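Local structure of protein argonaute (Marinitoga piezophila, 5I4A) at residues V284-L296 against V419-I433. The protein cleaves single-stranded DNA as an RNA-guided endonuclease, using short guide RNAs with a 5'-hydroxyl end to find complementary DNA or RNA targets. Numbering follows the deposited sequence.
Sequences VFKYSFYKNEQPL and VYKMGNFIPECKPFI. With nucleotides of chain B.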
loop_
_atom_site.group_PDB
_atom_site.type_symbol
_atom_site.label_atom_id
_atom_site.label_comp_id
_atom_site.label_asym_id
_atom_site.label_seq_id
_atom_site.Cartn_x
_atom_site.Cartn_y
_atom_site.Cartn_z
ATOM N N VAL A 284 -9.152 25.461 -3.953
ATOM C CA VAL A 284 -10.594 25.246 -4.020
ATOM C C VAL A 284 -11.331 26.283 -3.181
ATOM O O VAL A 284 -12.462 26.667 -3.507
ATOM C CB VAL A 284 -10.944 23.800 -3.586
ATOM C CG1 VAL A 284 -10.663 23.592 -2.101
ATOM C CG2 VAL A 284 -12.389 23.448 -3.937
ATOM N N PHE A 285 -10.710 26.761 -2.100
ATOM C CA PHE A 285 -11.308 27.803 -1.275
ATOM C C PHE A 285 -11.215 29.185 -1.904
ATOM O O PHE A 285 -11.902 30.104 -1.445
ATOM C CB PHE A 285 -10.652 27.823 0.108
ATOM C CG PHE A 285 -10.884 26.575 0.906
ATOM C CD1 PHE A 285 -12.101 26.355 1.534
ATOM C CD2 PHE A 285 -9.890 25.622 1.031
ATOM C CE1 PHE A 285 -12.320 25.206 2.270
ATOM C CE2 PHE A 285 -10.104 24.472 1.767
ATOM C CZ PHE A 285 -11.322 24.264 2.387
ATOM N N LYS A 286 -10.381 29.358 -2.929
ATOM C CA LYS A 286 -10.345 30.605 -3.685
ATOM C C LYS A 286 -11.409 30.656 -4.772
ATOM O O LYS A 286 -11.995 31.716 -5.012
ATOM C CB LYS A 286 -8.972 30.806 -4.335
ATOM C CG LYS A 286 -7.883 31.332 -3.420
ATOM C CD LYS A 286 -6.653 31.698 -4.232
ATOM C CE LYS A 286 -5.462 32.004 -3.345
ATOM N NZ LYS A 286 -4.191 31.930 -4.121
ATOM N N TYR A 287 -11.669 29.529 -5.434
ATOM C CA TYR A 287 -12.466 29.514 -6.654
ATOM C C TYR A 287 -13.695 28.621 -6.555
ATOM O O TYR A 287 -14.377 28.417 -7.570
ATOM C CB TYR A 287 -11.590 29.087 -7.835
ATOM C CG TYR A 287 -10.292 29.859 -7.919
ATOM C CD1 TYR A 287 -10.278 31.188 -8.324
ATOM C CD2 TYR A 287 -9.080 29.260 -7.590
ATOM C CE1 TYR A 287 -9.094 31.902 -8.401
ATOM C CE2 TYR A 287 -7.889 29.966 -7.664
ATOM C CZ TYR A 287 -7.904 31.287 -8.070
ATOM O OH TYR A 287 -6.727 31.999 -8.148
ATOM N N SER A 288 -13.979 28.075 -5.367
ATOM C CA SER A 288 -15.214 27.366 -5.044
ATOM C C SER A 288 -15.311 26.014 -5.743
ATOM O O SER A 288 -14.584 25.756 -6.709
ATOM C CB SER A 288 -16.431 28.235 -5.383
ATOM O OG SER A 288 -17.616 27.707 -4.804
ATOM N N PHE A 289 -16.189 25.141 -5.243
ATOM C CA PHE A 289 -16.448 23.860 -5.891
ATOM C C PHE A 289 -16.796 24.068 -7.358
ATOM O O PHE A 289 -17.525 24.997 -7.710
ATOM C CB PHE A 289 -17.607 23.123 -5.211
ATOM C CG PHE A 289 -17.202 22.248 -4.056
ATOM C CD1 PHE A 289 -16.005 22.446 -3.386
ATOM C CD2 PHE A 289 -18.030 21.216 -3.643
ATOM C CE1 PHE A 289 -15.647 21.633 -2.324
ATOM C CE2 PHE A 289 -17.679 20.399 -2.585
ATOM C CZ PHE A 289 -16.486 20.606 -1.925
ATOM N N TYR A 290 -16.271 23.187 -8.214
ATOM C CA TYR A 290 -16.677 23.173 -9.615
ATOM C C TYR A 290 -18.196 23.116 -9.745
ATOM O O TYR A 290 -18.788 23.815 -10.575
ATOM C CB TYR A 290 -16.029 21.984 -10.326
ATOM C CG TYR A 290 -16.377 21.850 -11.793
ATOM C CD1 TYR A 290 -15.884 22.750 -12.729
ATOM C CD2 TYR A 290 -17.180 20.808 -12.242
ATOM C CE1 TYR A 290 -16.192 22.625 -14.071
ATOM C CE2 TYR A 290 -17.493 20.674 -13.583
ATOM C CZ TYR A 290 -16.997 21.587 -14.492
ATOM O OH TYR A 290 -17.305 21.461 -15.827
ATOM N N LYS A 291 -18.842 22.307 -8.913
ATOM C CA LYS A 291 -20.293 22.199 -8.888
ATOM C C LYS A 291 -20.749 22.077 -7.444
ATOM O O LYS A 291 -20.280 21.197 -6.716
ATOM C CB LYS A 291 -20.773 20.990 -9.698
ATOM C CG LYS A 291 -22.280 20.813 -9.727
ATOM C CD LYS A 291 -22.635 19.347 -9.897
ATOM C CE LYS A 291 -23.857 19.158 -10.775
ATOM N NZ LYS A 291 -23.490 18.536 -12.079
ATOM N N ASN A 292 -21.648 22.966 -7.033
ATOM C CA ASN A 292 -22.243 22.884 -5.706
ATOM C C ASN A 292 -23.672 23.410 -5.761
ATOM O O ASN A 292 -24.563 22.728 -6.279
ATOM C CB ASN A 292 -21.405 23.659 -4.684
ATOM C CG ASN A 292 -21.687 23.233 -3.251
ATOM O OD1 ASN A 292 -22.817 22.886 -2.904
ATOM N ND2 ASN A 292 -20.657 23.257 -2.412
ATOM N N GLU A 293 -23.891 24.626 -5.253
ATOM C CA GLU A 293 -25.225 25.220 -5.145
ATOM C C GLU A 293 -26.167 24.334 -4.335
ATOM O O GLU A 293 -27.386 24.371 -4.520
ATOM C CB GLU A 293 -25.837 25.518 -6.522
ATOM C CG GLU A 293 -24.929 26.268 -7.490
ATOM C CD GLU A 293 -24.132 25.336 -8.386
ATOM O OE1 GLU A 293 -22.888 25.335 -8.285
ATOM O OE2 GLU A 293 -24.754 24.600 -9.186
ATOM N N GLN A 294 -25.605 23.529 -3.433
ATOM C CA GLN A 294 -26.352 22.594 -2.610
ATOM C C GLN A 294 -26.345 23.046 -1.154
ATOM O O GLN A 294 -25.412 23.722 -0.711
ATOM C CB GLN A 294 -25.757 21.182 -2.697
ATOM C CG GLN A 294 -25.577 20.663 -4.117
ATOM C CD GLN A 294 -26.899 20.406 -4.818
ATOM O OE1 GLN A 294 -27.120 20.850 -5.947
ATOM N NE2 GLN A 294 -27.783 19.677 -4.150
ATOM N N PRO A 295 -27.376 22.700 -0.386
ATOM C CA PRO A 295 -27.365 23.032 1.041
ATOM C C PRO A 295 -26.495 22.064 1.829
ATOM O O PRO A 295 -26.413 20.873 1.520
ATOM C CB PRO A 295 -28.839 22.906 1.442
ATOM C CG PRO A 295 -29.381 21.878 0.502
ATOM C CD PRO A 295 -28.644 22.073 -0.800
ATOM N N LEU A 296 -25.829 22.601 2.847
ATOM C CA LEU A 296 -25.088 21.805 3.817
ATOM C C LEU A 296 -25.939 21.698 5.077
ATOM O O LEU A 296 -26.121 22.685 5.796
ATOM C CB LEU A 296 -23.730 22.434 4.118
ATOM C CG LEU A 296 -22.856 21.703 5.141
ATOM C CD1 LEU A 296 -22.577 20.277 4.693
ATOM C CD2 LEU A 296 -21.556 22.459 5.378
ATOM N N VAL A 419 -15.069 20.666 6.313
ATOM C CA VAL A 419 -16.154 21.107 5.441
ATOM C C VAL A 419 -15.942 20.598 4.021
ATOM O O VAL A 419 -16.902 20.258 3.319
ATOM C CB VAL A 419 -16.287 22.641 5.476
ATOM C CG1 VAL A 419 -17.420 23.099 4.566
ATOM C CG2 VAL A 419 -16.524 23.123 6.897
ATOM N N TYR A 420 -14.685 20.548 3.570
ATOM C CA TYR A 420 -14.398 19.986 2.256
ATOM C C TYR A 420 -14.849 18.534 2.174
ATOM O O TYR A 420 -15.483 18.122 1.195
ATOM C CB TYR A 420 -12.902 20.106 1.945
ATOM C CG TYR A 420 -12.528 19.534 0.597
ATOM C CD1 TYR A 420 -12.259 18.177 0.442
ATOM C CD2 TYR A 420 -12.453 20.348 -0.525
ATOM C CE1 TYR A 420 -11.930 17.648 -0.792
ATOM C CE2 TYR A 420 -12.120 19.830 -1.762
ATOM C CZ TYR A 420 -11.858 18.479 -1.888
ATOM O OH TYR A 420 -11.526 17.958 -3.117
ATOM N N LYS A 421 -14.509 17.738 3.193
ATOM C CA LYS A 421 -14.921 16.338 3.223
ATOM C C LYS A 421 -16.436 16.205 3.132
ATOM O O LYS A 421 -16.953 15.342 2.413
ATOM C CB LYS A 421 -14.405 15.669 4.498
ATOM C CG LYS A 421 -14.888 14.241 4.680
ATOM C CD LYS A 421 -14.343 13.616 5.949
ATOM C CE LYS A 421 -14.678 12.136 5.996
ATOM N NZ LYS A 421 -14.082 11.436 7.176
ATOM N N MET A 422 -17.163 17.058 3.856
ATOM C CA MET A 422 -18.622 17.038 3.788
ATOM C C MET A 422 -19.107 17.276 2.365
ATOM O O MET A 422 -19.980 16.555 1.865
ATOM C CB MET A 422 -19.202 18.084 4.736
ATOM C CG MET A 422 -18.992 17.776 6.201
ATOM S SD MET A 422 -19.693 19.071 7.233
ATOM C CE MET A 422 -19.336 18.427 8.859
ATOM N N GLY A 423 -18.546 18.284 1.692
ATOM C CA GLY A 423 -18.878 18.494 0.292
ATOM C C GLY A 423 -18.541 17.288 -0.561
ATOM O O GLY A 423 -19.322 16.888 -1.428
ATOM N N ASN A 424 -17.376 16.684 -0.310
ATOM C CA ASN A 424 -16.978 15.470 -1.012
ATOM C C ASN A 424 -18.011 14.358 -0.855
ATOM O O ASN A 424 -18.185 13.541 -1.767
ATOM C CB ASN A 424 -15.612 15.012 -0.492
ATOM C CG ASN A 424 -14.743 14.398 -1.572
ATOM O OD1 ASN A 424 -14.788 14.805 -2.732
ATOM N ND2 ASN A 424 -13.939 13.412 -1.190
ATOM N N PHE A 425 -18.708 14.310 0.282
ATOM C CA PHE A 425 -19.664 13.246 0.569
ATOM C C PHE A 425 -21.080 13.563 0.105
ATOM O O PHE A 425 -21.981 12.746 0.318
ATOM C CB PHE A 425 -19.681 12.936 2.069
ATOM C CG PHE A 425 -18.685 11.892 2.485
ATOM C CD1 PHE A 425 -17.328 12.170 2.491
ATOM C CD2 PHE A 425 -19.106 10.631 2.877
ATOM C CE1 PHE A 425 -16.411 11.211 2.876
ATOM C CE2 PHE A 425 -18.195 9.669 3.265
ATOM C CZ PHE A 425 -16.845 9.959 3.264
ATOM N N ILE A 426 -21.301 14.716 -0.519
ATOM C CA ILE A 426 -22.593 15.058 -1.107
ATOM C C ILE A 426 -22.528 14.714 -2.591
ATOM O O ILE A 426 -21.766 15.358 -3.333
ATOM C CB ILE A 426 -22.942 16.535 -0.886
ATOM C CG1 ILE A 426 -23.173 16.796 0.603
ATOM C CG2 ILE A 426 -24.176 16.916 -1.691
ATOM C CD1 ILE A 426 -23.226 18.264 0.978
ATOM N N PRO A 427 -23.289 13.723 -3.066
ATOM C CA PRO A 427 -23.147 13.293 -4.467
ATOM C C PRO A 427 -23.518 14.359 -5.481
ATOM O O PRO A 427 -23.033 14.301 -6.614
ATOM C CB PRO A 427 -24.075 12.074 -4.562
ATOM C CG PRO A 427 -25.010 12.196 -3.399
ATOM C CD PRO A 427 -24.237 12.881 -2.315
ATOM N N GLU A 428 -24.349 15.334 -5.125
ATOM C CA GLU A 428 -24.666 16.395 -6.073
ATOM C C GLU A 428 -23.565 17.439 -6.177
ATOM O O GLU A 428 -23.688 18.368 -6.983
ATOM C CB GLU A 428 -25.988 17.071 -5.701
ATOM C CG GLU A 428 -27.214 16.183 -5.878
ATOM C CD GLU A 428 -27.348 15.145 -4.781
ATOM O OE1 GLU A 428 -26.886 15.415 -3.650
ATOM O OE2 GLU A 428 -27.908 14.059 -5.050
ATOM N N CYS A 429 -22.501 17.315 -5.391
ATOM C CA CYS A 429 -21.370 18.226 -5.452
ATOM C C CYS A 429 -20.225 17.620 -6.257
ATOM O O CYS A 429 -20.124 16.399 -6.421
ATOM C CB CYS A 429 -20.880 18.582 -4.046
ATOM S SG CYS A 429 -22.012 19.608 -3.091
ATOM N N LYS A 430 -19.365 18.493 -6.758
ATOM C CA LYS A 430 -18.126 18.085 -7.425
ATOM C C LYS A 430 -17.081 19.137 -7.093
ATOM O O LYS A 430 -17.122 20.259 -7.622
ATOM C CB LYS A 430 -18.302 17.932 -8.932
ATOM C CG LYS A 430 -17.019 17.557 -9.673
ATOM C CD LYS A 430 -16.379 16.296 -9.102
ATOM C CE LYS A 430 -17.246 15.067 -9.324
ATOM N NZ LYS A 430 -16.622 13.858 -8.717
ATOM N N PRO A 431 -16.149 18.830 -6.186
ATOM C CA PRO A 431 -15.138 19.830 -5.806
ATOM C C PRO A 431 -14.323 20.355 -6.976
ATOM O O PRO A 431 -13.964 21.539 -6.982
ATOM C CB PRO A 431 -14.266 19.068 -4.803
ATOM C CG PRO A 431 -15.209 18.067 -4.191
ATOM C CD PRO A 431 -16.098 17.634 -5.328
ATOM N N PHE A 432 -14.033 19.519 -7.969
ATOM C CA PHE A 432 -13.205 19.907 -9.104
ATOM C C PHE A 432 -13.267 18.802 -10.146
ATOM O O PHE A 432 -13.596 17.653 -9.838
ATOM C CB PHE A 432 -11.750 20.153 -8.681
ATOM C CG PHE A 432 -11.077 18.938 -8.100
ATOM C CD1 PHE A 432 -10.542 17.959 -8.924
ATOM C CD2 PHE A 432 -10.975 18.775 -6.728
ATOM C CE1 PHE A 432 -9.934 16.839 -8.394
ATOM C CE2 PHE A 432 -10.358 17.657 -6.191
ATOM C CZ PHE A 432 -9.837 16.690 -7.026
ATOM N N ILE A 433 -12.924 19.157 -11.379
ATOM C CA ILE A 433 -12.608 18.172 -12.403
ATOM C C ILE A 433 -11.207 18.473 -12.913
ATOM O O ILE A 433 -10.748 19.619 -12.882
ATOM C CB ILE A 433 -13.629 18.152 -13.563
ATOM C CG1 ILE A 433 -13.536 19.431 -14.397
ATOM C CG2 ILE A 433 -15.038 17.949 -13.029
ATOM C CD1 ILE A 433 -14.483 19.457 -15.577
ATOM P P A B 2 -10.447 13.565 13.230
ATOM O OP1 A B 2 -9.020 13.184 13.335
ATOM O OP2 A B 2 -11.013 14.573 14.159
ATOM O "O5'" A B 2 -10.674 14.074 11.738
ATOM C "C5'" A B 2 -11.965 14.426 11.260
ATOM C "C4'" A B 2 -11.865 15.122 9.930
ATOM O "O4'" A B 2 -11.263 16.430 10.122
ATOM C "C3'" A B 2 -10.963 14.441 8.912
ATOM O "O3'" A B 2 -11.610 13.400 8.201
ATOM C "C2'" A B 2 -10.504 15.600 8.039
ATOM O "O2'" A B 2 -11.521 15.983 7.126
ATOM C "C1'" A B 2 -10.351 16.703 9.082
ATOM N N9 A B 2 -8.997 16.713 9.666
ATOM C C8 A B 2 -8.621 16.285 10.914
ATOM N N7 A B 2 -7.338 16.415 11.159
ATOM C C5 A B 2 -6.837 16.965 9.984
ATOM C C6 A B 2 -5.542 17.345 9.592
ATOM N N6 A B 2 -4.465 17.225 10.376
ATOM N N1 A B 2 -5.387 17.855 8.351
ATOM C C2 A B 2 -6.463 17.977 7.566
ATOM N N3 A B 2 -7.729 17.652 7.827
ATOM C C4 A B 2 -7.847 17.149 9.062
ATOM P P U B 3 -10.758 12.141 7.687
ATOM O OP1 U B 3 -11.641 11.256 6.886
ATOM O OP2 U B 3 -10.010 11.574 8.834
ATOM O "O5'" U B 3 -9.707 12.797 6.695
ATOM C "C5'" U B 3 -8.395 12.279 6.589
ATOM C "C4'" U B 3 -7.497 13.214 5.824
ATOM O "O4'" U B 3 -7.155 14.360 6.649
ATOM C "C3'" U B 3 -6.158 12.628 5.417
ATOM O "O3'" U B 3 -6.245 11.886 4.216
ATOM C "C2'" U B 3 -5.268 13.855 5.301
ATOM O "O2'" U B 3 -5.483 14.510 4.063
ATOM C "C1'" U B 3 -5.814 14.735 6.425
ATOM N N1 U B 3 -5.065 14.536 7.685
ATOM C C2 U B 3 -3.757 14.987 7.757
ATOM O O2 U B 3 -3.183 15.550 6.841
ATOM N N3 U B 3 -3.136 14.752 8.959
ATOM C C4 U B 3 -3.673 14.134 10.064
ATOM O O4 U B 3 -2.982 14.002 11.076
ATOM C C5 U B 3 -5.025 13.696 9.912
ATOM C C6 U B 3 -5.656 13.908 8.754
#
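A classic beta bulge joins two connecting segments of the Argonaute here: the end of linker L2 running into the Mid domain, 284-296, and the passage from the Mid domain to PIWI, 419-433. Tyr290 and Lys291 both face Lys430, and the lone antiparallel bridge is closed by Lys291 N to Lys430 O (3.0 Å) and Lys430 N to Lys291 O (2.9 Å). Beside it, Tyr290 N donates to Pro431 O, meeting it from above the carbonyl plane at 3.1 Å.

Phe289 is the aromatic centre. With CG anti to its own carbonyl carbon (chi1 -88°), its ring lies along Pro431, whose CA sits 3.7 Å from the ring centroid, almost over the middle of one face. The edge of the same ring is turned to the face of Tyr420 in an offset edge-to-face pair, planes 77° apart, while Val284 CG1 also packs on Tyr420. Another part of the Phe289 edge abuts the helix backbone, CE2 lying 3.7 Å from Gly423 CA; Cys429 CB meets the rim nearby. Leu333, from helix 325-333, adds to this packing.

Further along, Leu296 enters the parallel Mid sheet and lays CD1 against Met422, with Met374 touching both. Asn292 makes an Asx turn, OD1 accepting from Gln294 N, and its ND2 is held by Leu333 O. Lys421, whose side chain leaves the helix away from the L2 segment, reaches the guide: its extended chain brings NZ beside OP1 of U3 of chain B, modelled so close that the exact length is doubtful, while Leu638 O also binds NZ. At the PIWI end, Ile433 covers one face of the Tyr290 ring, CG1 lying 4.1 Å from the centroid and CD1 3.5 Å from Tyr290 CZ.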